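Local structure of histidine acid phosphatase (Bifidobacterium longum subsp. infantis, 6RXD) at residues V93-G98 with H319-G324; I313-M318 with H326-D331; K54-L59 with G87-N92; G46-S51 with E140-E145. The protein probably dephosphorylates inositol polyphosphates such as phytate, and 2,3-bisphosphoglycerate, as a histidine acid phosphatase of the MINPP subfamily. One frame throughout, in Å; residues are numbered along the deposited sequence. Where two conformers were deposited one is given.

Interaction 1 (V93-G98 with H319-G324). With ZN (zinc ion), chain D.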
loop_
_atom_site.group_PDB
_atom_site.type_symbol
_atom_site.label_atom_id
_atom_site.label_comp_id
_atom_site.label_asym_id
_atom_site.label_seq_id
_atom_site.Cartn_x
_atom_site.Cartn_y
_atom_site.Cartn_z
ATOM N N VAL A 93 -20.734 -7.352 -2.688
ATOM C CA VAL A 93 -21.955 -7.191 -1.912
ATOM C C VAL A 93 -21.888 -8.070 -0.669
ATOM O O VAL A 93 -22.208 -7.637 0.442
ATOM C CB VAL A 93 -23.198 -7.507 -2.762
ATOM C CG1 VAL A 93 -24.419 -7.726 -1.882
ATOM C CG2 VAL A 93 -23.452 -6.374 -3.744
ATOM N N GLU A 94 -21.402 -9.289 -0.846
ATOM C CA GLU A 94 -21.289 -10.207 0.279
ATOM C C GLU A 94 -20.245 -9.767 1.302
ATOM O O GLU A 94 -20.471 -9.850 2.511
ATOM C CB GLU A 94 -20.955 -11.605 -0.222
ATOM C CG GLU A 94 -20.771 -12.586 0.893
ATOM C CD GLU A 94 -20.295 -13.906 0.393
ATOM O OE1 GLU A 94 -20.899 -14.934 0.764
ATOM O OE2 GLU A 94 -19.300 -13.915 -0.367
ATOM N N ASN A 95 -19.096 -9.314 0.825
ATOM C CA ASN A 95 -18.027 -8.914 1.728
ATOM C C ASN A 95 -18.264 -7.550 2.344
ATOM O O ASN A 95 -17.813 -7.276 3.456
ATOM C CB ASN A 95 -16.684 -8.928 1.007
ATOM C CG ASN A 95 -16.024 -10.277 1.052
ATOM O OD1 ASN A 95 -16.682 -11.297 1.263
ATOM N ND2 ASN A 95 -14.712 -10.297 0.858
ATOM N N GLY A 96 -18.995 -6.707 1.626
ATOM C CA GLY A 96 -19.170 -5.324 2.005
ATOM C C GLY A 96 -18.176 -4.558 1.161
ATOM O O GLY A 96 -16.992 -4.904 1.119
ATOM N N TYR A 97 -18.641 -3.542 0.453
ATOM C CA TYR A 97 -17.711 -2.759 -0.342
ATOM C C TYR A 97 -16.657 -2.101 0.550
ATOM O O TYR A 97 -16.961 -1.649 1.664
ATOM C CB TYR A 97 -18.462 -1.725 -1.172
ATOM C CG TYR A 97 -19.031 -2.283 -2.456
ATOM C CD1 TYR A 97 -18.331 -2.164 -3.649
ATOM C CD2 TYR A 97 -20.267 -2.921 -2.474
ATOM C CE1 TYR A 97 -18.837 -2.662 -4.839
ATOM C CE2 TYR A 97 -20.785 -3.428 -3.658
ATOM C CZ TYR A 97 -20.067 -3.289 -4.835
ATOM O OH TYR A 97 -20.562 -3.796 -6.017
ATOM N N GLY A 98 -15.414 -2.101 0.063
ATOM C CA GLY A 98 -14.300 -1.457 0.740
ATOM C C GLY A 98 -13.615 -2.307 1.791
ATOM O O GLY A 98 -12.560 -1.933 2.304
ATOM N N HIS A 319 -9.039 -12.727 -4.935
ATOM C CA HIS A 319 -8.845 -14.123 -5.307
ATOM C C HIS A 319 -9.657 -15.084 -4.443
ATOM O O HIS A 319 -10.245 -16.041 -4.954
ATOM C CB HIS A 319 -7.356 -14.465 -5.224
ATOM C CG HIS A 319 -7.043 -15.877 -5.604
ATOM N ND1 HIS A 319 -7.048 -16.909 -4.691
ATOM C CD2 HIS A 319 -6.726 -16.428 -6.800
ATOM C CE1 HIS A 319 -6.744 -18.037 -5.308
ATOM N NE2 HIS A 319 -6.545 -17.773 -6.588
ATOM N N ASN A 320 -9.695 -14.846 -3.134
ATOM C CA ASN A 320 -10.388 -15.784 -2.247
ATOM C C ASN A 320 -11.896 -15.773 -2.447
ATOM O O ASN A 320 -12.575 -16.734 -2.117
ATOM C CB ASN A 320 -10.065 -15.514 -0.773
ATOM C CG ASN A 320 -8.613 -15.773 -0.437
ATOM O OD1 ASN A 320 -7.742 -15.706 -1.299
ATOM N ND2 ASN A 320 -8.347 -16.082 0.830
ATOM N N GLU A 321 -12.415 -14.669 -2.966
ATOM C CA GLU A 321 -13.836 -14.520 -3.205
ATOM C C GLU A 321 -14.190 -14.955 -4.617
ATOM O O GLU A 321 -15.354 -14.954 -4.997
ATOM C CB GLU A 321 -14.244 -13.049 -3.002
ATOM C CG GLU A 321 -14.163 -12.566 -1.545
ATOM C CD GLU A 321 -12.749 -12.279 -1.076
ATOM O OE1 GLU A 321 -11.894 -11.915 -1.910
ATOM O OE2 GLU A 321 -12.484 -12.415 0.136
ATOM N N ASN A 322 -13.178 -15.300 -5.406
ATOM C CA ASN A 322 -13.407 -15.690 -6.793
ATOM C C ASN A 322 -13.680 -17.180 -6.811
ATOM O O ASN A 322 -12.781 -17.987 -7.045
ATOM C CB ASN A 322 -12.172 -15.350 -7.633
ATOM C CG ASN A 322 -12.395 -15.539 -9.113
ATOM O OD1 ASN A 322 -13.380 -16.152 -9.541
ATOM N ND2 ASN A 322 -11.462 -15.028 -9.910
ATOM N N THR A 323 -14.929 -17.540 -6.547
ATOM C CA THR A 323 -15.220 -18.909 -6.149
ATOM C C THR A 323 -16.703 -19.217 -6.215
ATOM O O THR A 323 -17.551 -18.327 -6.075
ATOM C CB THR A 323 -14.719 -19.150 -4.705
ATOM O OG1 THR A 323 -14.857 -20.535 -4.371
ATOM C CG2 THR A 323 -15.527 -18.315 -3.717
ATOM N N GLY A 324 -17.004 -20.492 -6.436
ATOM C CA GLY A 324 -18.371 -20.975 -6.423
ATOM C C GLY A 324 -19.352 -20.191 -7.268
ATOM O O GLY A 324 -19.205 -20.085 -8.483
HETATM ZN ZN ZN D . -20.187 -15.650 -1.537
HETATM O O HOH W 1 -22.455 -16.097 -2.263
#
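N95 and E321 meet at about a right angle, with their amide and carboxylate planes 77° apart. The amide nitrogen of N95 faces the carboxylate: N95 ND2 lies 3.2 Å from E321 OE2. This is a weak hydrogen bond, with an N-H...O angle of 148°, and it belongs to one of the two deposited conformers of N95. The same nitrogen also touches the aliphatic part of the partner, N95 ND2 being 3.4 Å from E321 CG. E321 is bent at its second torsion (chi2 77°). Its OE2 has a further donor in G102 N. With a valine in place of E321, G102 N would probably lose its carboxylate acceptor and the N95 amide would be freer to turn. E94, one residue before N95 at the end of helix 75-95, turns to a metal instead. Its chain is extended, and both oxygens grip the zinc ion, E94 OE1 at 2.5 Å and E94 OE2 at 2.3 Å. Water 1 and H326 also bind this zinc. The two carboxylates thus have separate tasks: that of E94 is a chelating metal ligand, while that of E321 accepts N-H groups, which probably offsets its negative charge.

Interaction 2 (I313-M318 with H326-D331). With ZN (zinc ion), chain D.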
loop_
_atom_site.group_PDB
_atom_site.type_symbol
_atom_site.label_atom_id
_atom_site.label_comp_id
_atom_site.label_asym_id
_atom_site.label_seq_id
_atom_site.Cartn_x
_atom_site.Cartn_y
_atom_site.Cartn_z
ATOM N N ILE A 313 -7.407 -5.621 -11.745
ATOM C CA ILE A 313 -6.448 -5.601 -10.657
ATOM C C ILE A 313 -7.097 -5.871 -9.300
ATOM O O ILE A 313 -6.497 -6.521 -8.441
ATOM C CB ILE A 313 -5.586 -4.328 -10.659
ATOM C CG1 ILE A 313 -6.433 -3.099 -10.328
ATOM C CG2 ILE A 313 -4.881 -4.181 -12.006
ATOM C CD1 ILE A 313 -5.640 -1.774 -10.396
ATOM N N ILE A 314 -8.325 -5.396 -9.100
ATOM C CA ILE A 314 -9.017 -5.689 -7.842
ATOM C C ILE A 314 -9.405 -7.174 -7.776
ATOM O O ILE A 314 -9.428 -7.768 -6.706
ATOM C CB ILE A 314 -10.229 -4.762 -7.625
ATOM C CG1 ILE A 314 -9.758 -3.329 -7.368
ATOM C CG2 ILE A 314 -11.051 -5.183 -6.417
ATOM C CD1 ILE A 314 -9.040 -3.136 -6.027
ATOM N N ALA A 315 -9.702 -7.767 -8.929
ATOM C CA ALA A 315 -10.026 -9.195 -8.998
ATOM C C ALA A 315 -8.890 -10.029 -8.430
ATOM O O ALA A 315 -9.133 -11.032 -7.759
ATOM C CB ALA A 315 -10.311 -9.613 -10.418
ATOM N N ALA A 316 -7.650 -9.623 -8.692
ATOM C CA ALA A 316 -6.501 -10.347 -8.139
ATOM C C ALA A 316 -6.502 -10.286 -6.616
ATOM O O ALA A 316 -6.112 -11.243 -5.942
ATOM C CB ALA A 316 -5.198 -9.786 -8.688
ATOM N N ASP A 317 -6.914 -9.142 -6.077
ATOM C CA ASP A 317 -6.969 -8.939 -4.630
ATOM C C ASP A 317 -8.131 -9.699 -4.033
ATOM O O ASP A 317 -8.134 -9.998 -2.836
ATOM C CB ASP A 317 -7.117 -7.446 -4.320
ATOM C CG ASP A 317 -5.884 -6.657 -4.681
ATOM O OD1 ASP A 317 -5.904 -5.422 -4.513
ATOM O OD2 ASP A 317 -4.886 -7.283 -5.115
ATOM N N MET A 318 -9.118 -10.014 -4.872
ATOM C CA MET A 318 -10.309 -10.735 -4.429
ATOM C C MET A 318 -10.252 -12.205 -4.819
ATOM O O MET A 318 -11.287 -12.856 -5.016
ATOM C CB MET A 318 -11.584 -10.090 -4.983
ATOM C CG MET A 318 -11.710 -8.619 -4.603
ATOM S SD MET A 318 -13.351 -7.956 -4.969
ATOM C CE MET A 318 -14.328 -8.749 -3.687
ATOM N N HIS A 326 -20.002 -17.048 -7.315
ATOM C CA HIS A 326 -19.629 -15.710 -7.763
ATOM C C HIS A 326 -18.188 -15.683 -8.267
ATOM O O HIS A 326 -17.317 -15.025 -7.699
ATOM C CB HIS A 326 -19.947 -14.616 -6.708
ATOM C CG HIS A 326 -19.385 -14.883 -5.339
ATOM N ND1 HIS A 326 -18.050 -14.728 -5.052
ATOM C CD2 HIS A 326 -19.976 -15.248 -4.172
ATOM C CE1 HIS A 326 -17.827 -15.005 -3.779
ATOM N NE2 HIS A 326 -18.977 -15.329 -3.221
ATOM N N THR A 327 -17.950 -16.419 -9.347
ATOM C CA THR A 327 -16.649 -16.396 -9.998
ATOM C C THR A 327 -16.556 -15.259 -11.014
ATOM O O THR A 327 -17.565 -14.733 -11.487
ATOM C CB THR A 327 -16.317 -17.729 -10.685
ATOM O OG1 THR A 327 -17.249 -17.965 -11.746
ATOM C CG2 THR A 327 -16.388 -18.874 -9.684
ATOM N N PHE A 328 -15.328 -14.871 -11.324
ATOM C CA PHE A 328 -15.083 -13.858 -12.341
ATOM C C PHE A 328 -13.716 -14.150 -12.950
ATOM O O PHE A 328 -12.853 -14.741 -12.297
ATOM C CB PHE A 328 -15.175 -12.428 -11.764
ATOM C CG PHE A 328 -14.656 -12.301 -10.346
ATOM C CD1 PHE A 328 -13.341 -11.918 -10.100
ATOM C CD2 PHE A 328 -15.491 -12.567 -9.260
ATOM C CE1 PHE A 328 -12.862 -11.818 -8.791
ATOM C CE2 PHE A 328 -15.028 -12.459 -7.953
ATOM C CZ PHE A 328 -13.712 -12.088 -7.713
ATOM N N ALA A 329 -13.525 -13.752 -14.204
ATOM C CA ALA A 329 -12.306 -14.087 -14.924
ATOM C C ALA A 329 -11.851 -12.922 -15.796
ATOM O O ALA A 329 -11.789 -13.028 -17.027
ATOM C CB ALA A 329 -12.524 -15.343 -15.770
ATOM N N PHE A 330 -11.540 -11.801 -15.154
ATOM C CA PHE A 330 -11.115 -10.609 -15.883
ATOM C C PHE A 330 -9.737 -10.774 -16.506
ATOM O O PHE A 330 -9.396 -10.075 -17.476
ATOM C CB PHE A 330 -11.168 -9.376 -14.980
ATOM C CG PHE A 330 -12.566 -8.946 -14.635
ATOM C CD1 PHE A 330 -13.328 -8.233 -15.550
ATOM C CD2 PHE A 330 -13.127 -9.259 -13.404
ATOM C CE1 PHE A 330 -14.626 -7.840 -15.254
ATOM C CE2 PHE A 330 -14.429 -8.862 -13.097
ATOM C CZ PHE A 330 -15.180 -8.161 -14.023
ATOM N N ASP A 331 -8.950 -11.712 -15.982
ATOM C CA ASP A 331 -7.632 -11.949 -16.554
ATOM C C ASP A 331 -7.695 -12.398 -18.013
ATOM O O ASP A 331 -6.736 -12.202 -18.755
ATOM C CB ASP A 331 -6.806 -12.921 -15.700
ATOM C CG ASP A 331 -7.499 -14.236 -15.473
ATOM O OD1 ASP A 331 -8.748 -14.253 -15.417
ATOM O OD2 ASP A 331 -6.789 -15.256 -15.338
HETATM ZN ZN ZN D . -20.187 -15.650 -1.537
HETATM O O HOH W 1 -22.455 -16.097 -2.263
#
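The ring of F328 points its edge at A315 and M318, on and just after helix 301-317. A315 CB comes near the ring plane and is 3.7 Å from F328 CE1. M318 reaches the same rim at the next carbon: M318 O is 3.7 Å from F328 CZ, and M318 CB is 4.0 Å from that atom. The carbonyl oxygen also lies close to the ring plane, so it faces the slightly positive rim of the aromatic ring. A second ring touches the same methyl, with F330 CD2 4.1 Å from A315 CB. That approach is oblique. The A315 methyl thus touches both rings.

The first torsion of F328 puts CG between the backbone N and the carbonyl carbon (chi1 36°), which turns the ring inward from an extended backbone. Were F328 replaced by an alanine, a gap would probably open beside the A315 methyl and the M318 carbonyl, and the loop would be less firmly held to the helix. Two residues earlier in this loop, H326 binds the zinc ion through NE2 at 2.1 Å, and water 1 lies in the plane of its ring. Farther out, A329 N is hydrogen-bonded to N84 OD1. Helix 75-95 packs against both segments: M318 touches A91 and N92, and H326 touches A91. F330 packs back on L308 and L311 of helix 301-317, so the loop lies between these two helices.

Interaction 3 (K54-L59 with G87-N92)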
loop_
_atom_site.group_PDB
_atom_site.type_symbol
_atom_site.label_atom_id
_atom_site.label_comp_id
_atom_site.label_asym_id
_atom_site.label_seq_id
_atom_site.Cartn_x
_atom_site.Cartn_y
_atom_site.Cartn_z
ATOM N N LYS A 54 -19.165 1.158 -8.491
ATOM C CA LYS A 54 -18.697 2.232 -9.363
ATOM C C LYS A 54 -18.129 1.688 -10.668
ATOM O O LYS A 54 -18.783 1.789 -11.712
ATOM C CB LYS A 54 -17.660 3.096 -8.632
ATOM C CG LYS A 54 -17.131 4.259 -9.466
ATOM C CD LYS A 54 -16.109 5.109 -8.692
ATOM C CE LYS A 54 -14.842 4.324 -8.374
ATOM N NZ LYS A 54 -13.818 5.197 -7.724
ATOM N N TYR A 55 -16.922 1.123 -10.619
ATOM C CA TYR A 55 -16.308 0.561 -11.823
ATOM C C TYR A 55 -17.155 -0.593 -12.345
ATOM O O TYR A 55 -17.381 -0.733 -13.556
ATOM C CB TYR A 55 -14.898 0.048 -11.522
ATOM C CG TYR A 55 -13.895 1.136 -11.176
ATOM C CD1 TYR A 55 -13.843 2.320 -11.901
ATOM C CD2 TYR A 55 -13.018 0.978 -10.107
ATOM C CE1 TYR A 55 -12.925 3.313 -11.583
ATOM C CE2 TYR A 55 -12.099 1.965 -9.776
ATOM C CZ TYR A 55 -12.059 3.129 -10.518
ATOM O OH TYR A 55 -11.138 4.107 -10.195
ATOM N N ASP A 56 -17.609 -1.435 -11.422
ATOM C CA ASP A 56 -18.489 -2.536 -11.783
ATOM C C ASP A 56 -19.880 -2.054 -12.191
ATOM O O ASP A 56 -20.495 -2.611 -13.107
ATOM C CB ASP A 56 -18.571 -3.586 -10.650
ATOM C CG ASP A 56 -18.953 -2.994 -9.287
ATOM O OD1 ASP A 56 -19.458 -3.761 -8.438
ATOM O OD2 ASP A 56 -18.732 -1.793 -9.027
ATOM N N ALA A 57 -20.357 -0.996 -11.538
ATOM C CA ALA A 57 -21.651 -0.418 -11.886
ATOM C C ALA A 57 -21.626 0.140 -13.305
ATOM O O ALA A 57 -22.490 -0.175 -14.131
ATOM C CB ALA A 57 -22.023 0.680 -10.899
ATOM N N LEU A 58 -20.640 0.989 -13.578
ATOM C CA LEU A 58 -20.600 1.692 -14.855
ATOM C C LEU A 58 -20.436 0.730 -16.021
ATOM O O LEU A 58 -21.048 0.915 -17.082
ATOM C CB LEU A 58 -19.480 2.740 -14.863
ATOM C CG LEU A 58 -19.750 4.004 -14.042
ATOM C CD1 LEU A 58 -18.477 4.806 -13.853
ATOM C CD2 LEU A 58 -20.807 4.841 -14.736
ATOM N N LEU A 59 -19.607 -0.298 -15.840
ATOM C CA LEU A 59 -19.408 -1.248 -16.914
ATOM C C LEU A 59 -20.650 -2.106 -17.158
ATOM O O LEU A 59 -20.916 -2.499 -18.289
ATOM C CB LEU A 59 -18.157 -2.097 -16.686
ATOM C CG LEU A 59 -16.829 -1.361 -16.913
ATOM C CD1 LEU A 59 -15.694 -2.258 -16.490
ATOM C CD2 LEU A 59 -16.656 -0.960 -18.386
ATOM N N GLY A 87 -20.431 -11.299 -11.148
ATOM C CA GLY A 87 -19.642 -12.046 -10.186
ATOM C C GLY A 87 -18.834 -11.172 -9.239
ATOM O O GLY A 87 -18.843 -11.403 -8.031
ATOM N N ILE A 88 -18.125 -10.173 -9.765
ATOM C CA ILE A 88 -17.324 -9.325 -8.880
ATOM C C ILE A 88 -18.222 -8.429 -8.021
ATOM O O ILE A 88 -17.914 -8.129 -6.861
ATOM C CB ILE A 88 -16.228 -8.521 -9.637
ATOM C CG1 ILE A 88 -15.197 -7.976 -8.638
ATOM C CG2 ILE A 88 -16.832 -7.391 -10.462
ATOM C CD1 ILE A 88 -13.841 -7.669 -9.252
ATOM N N THR A 89 -19.359 -8.032 -8.575
ATOM C CA THR A 89 -20.313 -7.252 -7.800
ATOM C C THR A 89 -20.869 -8.093 -6.655
ATOM O O THR A 89 -20.916 -7.646 -5.507
ATOM C CB THR A 89 -21.427 -6.730 -8.705
ATOM O OG1 THR A 89 -20.858 -5.785 -9.615
ATOM C CG2 THR A 89 -22.546 -6.046 -7.892
ATOM N N ALA A 90 -21.256 -9.330 -6.957
ATOM C CA ALA A 90 -21.786 -10.211 -5.926
ATOM C C ALA A 90 -20.767 -10.493 -4.828
ATOM O O ALA A 90 -21.124 -10.598 -3.661
ATOM C CB ALA A 90 -22.292 -11.516 -6.543
ATOM N N ALA A 91 -19.500 -10.627 -5.198
ATOM C CA ALA A 91 -18.449 -10.859 -4.215
ATOM C C ALA A 91 -18.321 -9.658 -3.274
ATOM O O ALA A 91 -18.146 -9.808 -2.055
ATOM C CB ALA A 91 -17.135 -11.139 -4.909
ATOM N N ASN A 92 -18.403 -8.464 -3.844
ATOM C CA ASN A 92 -18.338 -7.246 -3.045
ATOM C C ASN A 92 -19.562 -6.999 -2.178
ATOM O O ASN A 92 -19.445 -6.505 -1.050
ATOM C CB ASN A 92 -18.083 -6.045 -3.955
ATOM C CG ASN A 92 -16.632 -5.903 -4.308
ATOM O OD1 ASN A 92 -15.837 -5.431 -3.491
ATOM N ND2 ASN A 92 -16.263 -6.329 -5.516
HETATM O O HOH W 2 -21.815 -5.059 -12.135
#
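D56 overlaps the side chain of T89, its carboxylate reaching the threonine hydroxyl. The two residues face each other across an antiparallel helical hairpin, formed by the start of helix 55-69 and the later half of helix 75-95. The helices are close here, with D56 CA and T89 CA 6.4 Å apart. D56 OD1 and T89 OG1 are 2.7 Å apart, and the side chains cross obliquely. The hydroxyl also has L85 O within reach, one turn earlier in its own helix, so its single proton has two possible acceptors. T89 OG1 is set beside the backbone N, anti to the carbonyl carbon (chi1 -67°), where it can meet both L85 O and D56 OD1.

Water 2 adds a second link. It donates to T89 OG1 at 2.8 Å and to D56 O at 2.9 Å, so the hydroxyl is joined to both the side chain and the backbone of D56. The other carboxylate oxygen turns back on its own helix: D56 OD2 accepts from K54 N, at the N-cap position, at 3.0 Å, nearly in line with the C-O bond. D56 OD1 is also hydrogen-bonded to Y97 OH. The buried carboxylate thus has polar partners at both oxygens, which is likely to favour its charged form.

The apolar part is small, with I88 CG2 lying 4.2 Å from D56 CB. The carbonyl of I88 is doubly used within its helix: N92 N and N92 ND2 reach I88 O from opposite faces of its plane, with N92 ND2 at 2.8 Å from I88 O.

Interaction 4 (G46-S51 with E140-E145)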
loop_
_atom_site.group_PDB
_atom_site.type_symbol
_atom_site.label_atom_id
_atom_site.label_comp_id
_atom_site.label_asym_id
_atom_site.label_seq_id
_atom_site.Cartn_x
_atom_site.Cartn_y
_atom_site.Cartn_z
ATOM N N GLY A 46 -3.970 -4.758 4.117
ATOM C CA GLY A 46 -4.017 -5.820 3.134
ATOM C C GLY A 46 -5.002 -5.519 2.016
ATOM O O GLY A 46 -5.687 -4.487 2.014
ATOM N N SER A 47 -5.059 -6.436 1.058
ATOM C CA SER A 47 -6.018 -6.394 -0.041
ATOM C C SER A 47 -7.445 -6.096 0.409
ATOM O O SER A 47 -7.924 -6.649 1.399
ATOM C CB SER A 47 -6.011 -7.737 -0.761
ATOM O OG SER A 47 -4.814 -7.924 -1.491
ATOM N N ARG A 48 -8.101 -5.215 -0.346
ATOM C CA ARG A 48 -9.475 -4.780 -0.100
ATOM C C ARG A 48 -10.295 -5.015 -1.349
ATOM O O ARG A 48 -9.742 -5.204 -2.427
ATOM C CB ARG A 48 -9.510 -3.276 0.188
ATOM C CG ARG A 48 -8.776 -2.815 1.423
ATOM C CD ARG A 48 -8.764 -1.287 1.473
ATOM N NE ARG A 48 -10.112 -0.716 1.475
ATOM C CZ ARG A 48 -10.462 0.380 2.144
ATOM N NH1 ARG A 48 -11.715 0.824 2.092
ATOM N NH2 ARG A 48 -9.563 1.032 2.875
ATOM N N GLY A 49 -11.618 -4.981 -1.215
ATOM C CA GLY A 49 -12.473 -5.060 -2.388
ATOM C C GLY A 49 -12.611 -3.715 -3.074
ATOM O O GLY A 49 -11.869 -2.777 -2.774
ATOM N N LEU A 50 -13.552 -3.616 -4.012
ATOM C CA LEU A 50 -13.848 -2.333 -4.642
ATOM C C LEU A 50 -14.296 -1.347 -3.574
ATOM O O LEU A 50 -14.956 -1.732 -2.607
ATOM C CB LEU A 50 -14.954 -2.508 -5.683
ATOM C CG LEU A 50 -14.556 -3.347 -6.895
ATOM C CD1 LEU A 50 -15.784 -3.648 -7.772
ATOM C CD2 LEU A 50 -13.460 -2.644 -7.707
ATOM N N SER A 51 -13.938 -0.073 -3.735
ATOM C CA SER A 51 -14.253 0.932 -2.722
ATOM C C SER A 51 -15.745 1.253 -2.704
ATOM O O SER A 51 -16.305 1.597 -1.660
ATOM C CB SER A 51 -13.451 2.210 -2.962
ATOM O OG SER A 51 -13.755 2.765 -4.225
ATOM N N GLU A 140 -7.760 4.283 10.790
ATOM C CA GLU A 140 -8.649 3.915 9.691
ATOM C C GLU A 140 -8.995 2.432 9.840
ATOM O O GLU A 140 -8.127 1.620 10.144
ATOM C CB GLU A 140 -7.970 4.210 8.348
ATOM C CG GLU A 140 -8.882 4.122 7.128
ATOM C CD GLU A 140 -9.015 2.714 6.613
ATOM O OE1 GLU A 140 -8.037 1.949 6.733
ATOM O OE2 GLU A 140 -10.090 2.370 6.082
ATOM N N ALA A 141 -10.259 2.082 9.628
ATOM C CA ALA A 141 -10.741 0.746 9.969
ATOM C C ALA A 141 -10.035 -0.406 9.256
ATOM O O ALA A 141 -9.755 -1.429 9.875
ATOM C CB ALA A 141 -12.256 0.659 9.778
ATOM N N ARG A 142 -9.756 -0.262 7.962
ATOM C CA ARG A 142 -9.081 -1.339 7.234
ATOM C C ARG A 142 -7.630 -1.523 7.685
ATOM O O ARG A 142 -7.115 -2.640 7.678
ATOM C CB ARG A 142 -9.155 -1.120 5.723
ATOM C CG ARG A 142 -10.346 -1.806 5.041
ATOM C CD ARG A 142 -11.681 -1.152 5.357
ATOM N NE ARG A 142 -12.318 -1.700 6.552
ATOM C CZ ARG A 142 -13.446 -1.231 7.076
ATOM N NH1 ARG A 142 -13.960 -1.783 8.167
ATOM N NH2 ARG A 142 -14.061 -0.203 6.508
ATOM N N ALA A 143 -6.977 -0.436 8.084
ATOM C CA ALA A 143 -5.618 -0.551 8.618
ATOM C C ALA A 143 -5.648 -1.262 9.973
ATOM O O ALA A 143 -4.821 -2.128 10.258
ATOM C CB ALA A 143 -4.946 0.825 8.733
ATOM N N THR A 144 -6.627 -0.909 10.797
ATOM C CA THR A 144 -6.770 -1.520 12.113
ATOM C C THR A 144 -7.122 -3.000 11.956
ATOM O O THR A 144 -6.542 -3.861 12.630
ATOM C CB THR A 144 -7.831 -0.779 12.948
ATOM O OG1 THR A 144 -7.460 0.603 13.056
ATOM C CG2 THR A 144 -7.948 -1.371 14.360
ATOM N N GLU A 145 -8.050 -3.301 11.048
ATOM C CA GLU A 145 -8.430 -4.692 10.798
ATOM C C GLU A 145 -7.274 -5.519 10.243
ATOM O O GLU A 145 -7.149 -6.707 10.535
ATOM C CB GLU A 145 -9.646 -4.753 9.871
ATOM C CG GLU A 145 -10.911 -4.262 10.572
ATOM C CD GLU A 145 -11.986 -3.813 9.610
ATOM O OE1 GLU A 145 -11.755 -3.850 8.384
ATOM O OE2 GLU A 145 -13.066 -3.409 10.086
#
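R48 sets CG anti to its carbonyl carbon (chi1 -63°) and bends at chi3 (58°), which carries its guanidinium to the start of helix 141-157, against R142 and E140. R48 belongs to the RHGxR signature of histidine acid phosphatases, here RHGSR. E140 is the N-cap of the helix.

R142 lies across R48 at about a right angle. Its CG sits over one face of the R48 guanidinium, toward the rim, with R142 CG 3.6 Å from R48 CZ. The two guanidinium planes are almost perpendicular. In this family such arginines line the pocket for the substrate phosphate, and the pairing here is consistent with that role in this apo form. E140 comes from the opposite direction to R48, with its carboxylate plane only 17° from the guanidinium. R48 NH2 and E140 OE2 form a long salt bridge of 3.5 Å.

The same carboxylate caps the helix. E140 OE1 accepts from A143 N at 2.9 Å, and E140 OE2 accepts weakly from R142 N. This holds the acid in place while its OE2 reaches R48 NH2. E140 also touches H399, in the HAE sequence that follows strand 391-398. R142 has its own acid, E145, one turn on. It grips that carboxylate side-on: R142 NE lies 2.9 Å from E145 OE1, and R142 NH1 lies 2.7 Å from E145 OE2.

In the fold
Interactions 1 and 2 share one zinc ion, bound by E94 of the first and H326 of the second. Their centres are 9 Å apart, and N322 ND2 meets F328 O at 2.8 Å, probably in a hydrogen bond. Helix 75-95 runs through both interactions 1 and 3, whose centres are about 10 Å apart. From the same helix, N92 OD1 of interaction 3 probably accepts from L50 N of interaction 4 at 3.0 Å. Interaction 4 holds part of the RHGxR loop and lies away from the zinc sites. G98 O of interaction 1 comes within 2.9 Å of R48 NE, so the probable phosphate pocket lies next to the stretch that follows the zinc-binding helix end.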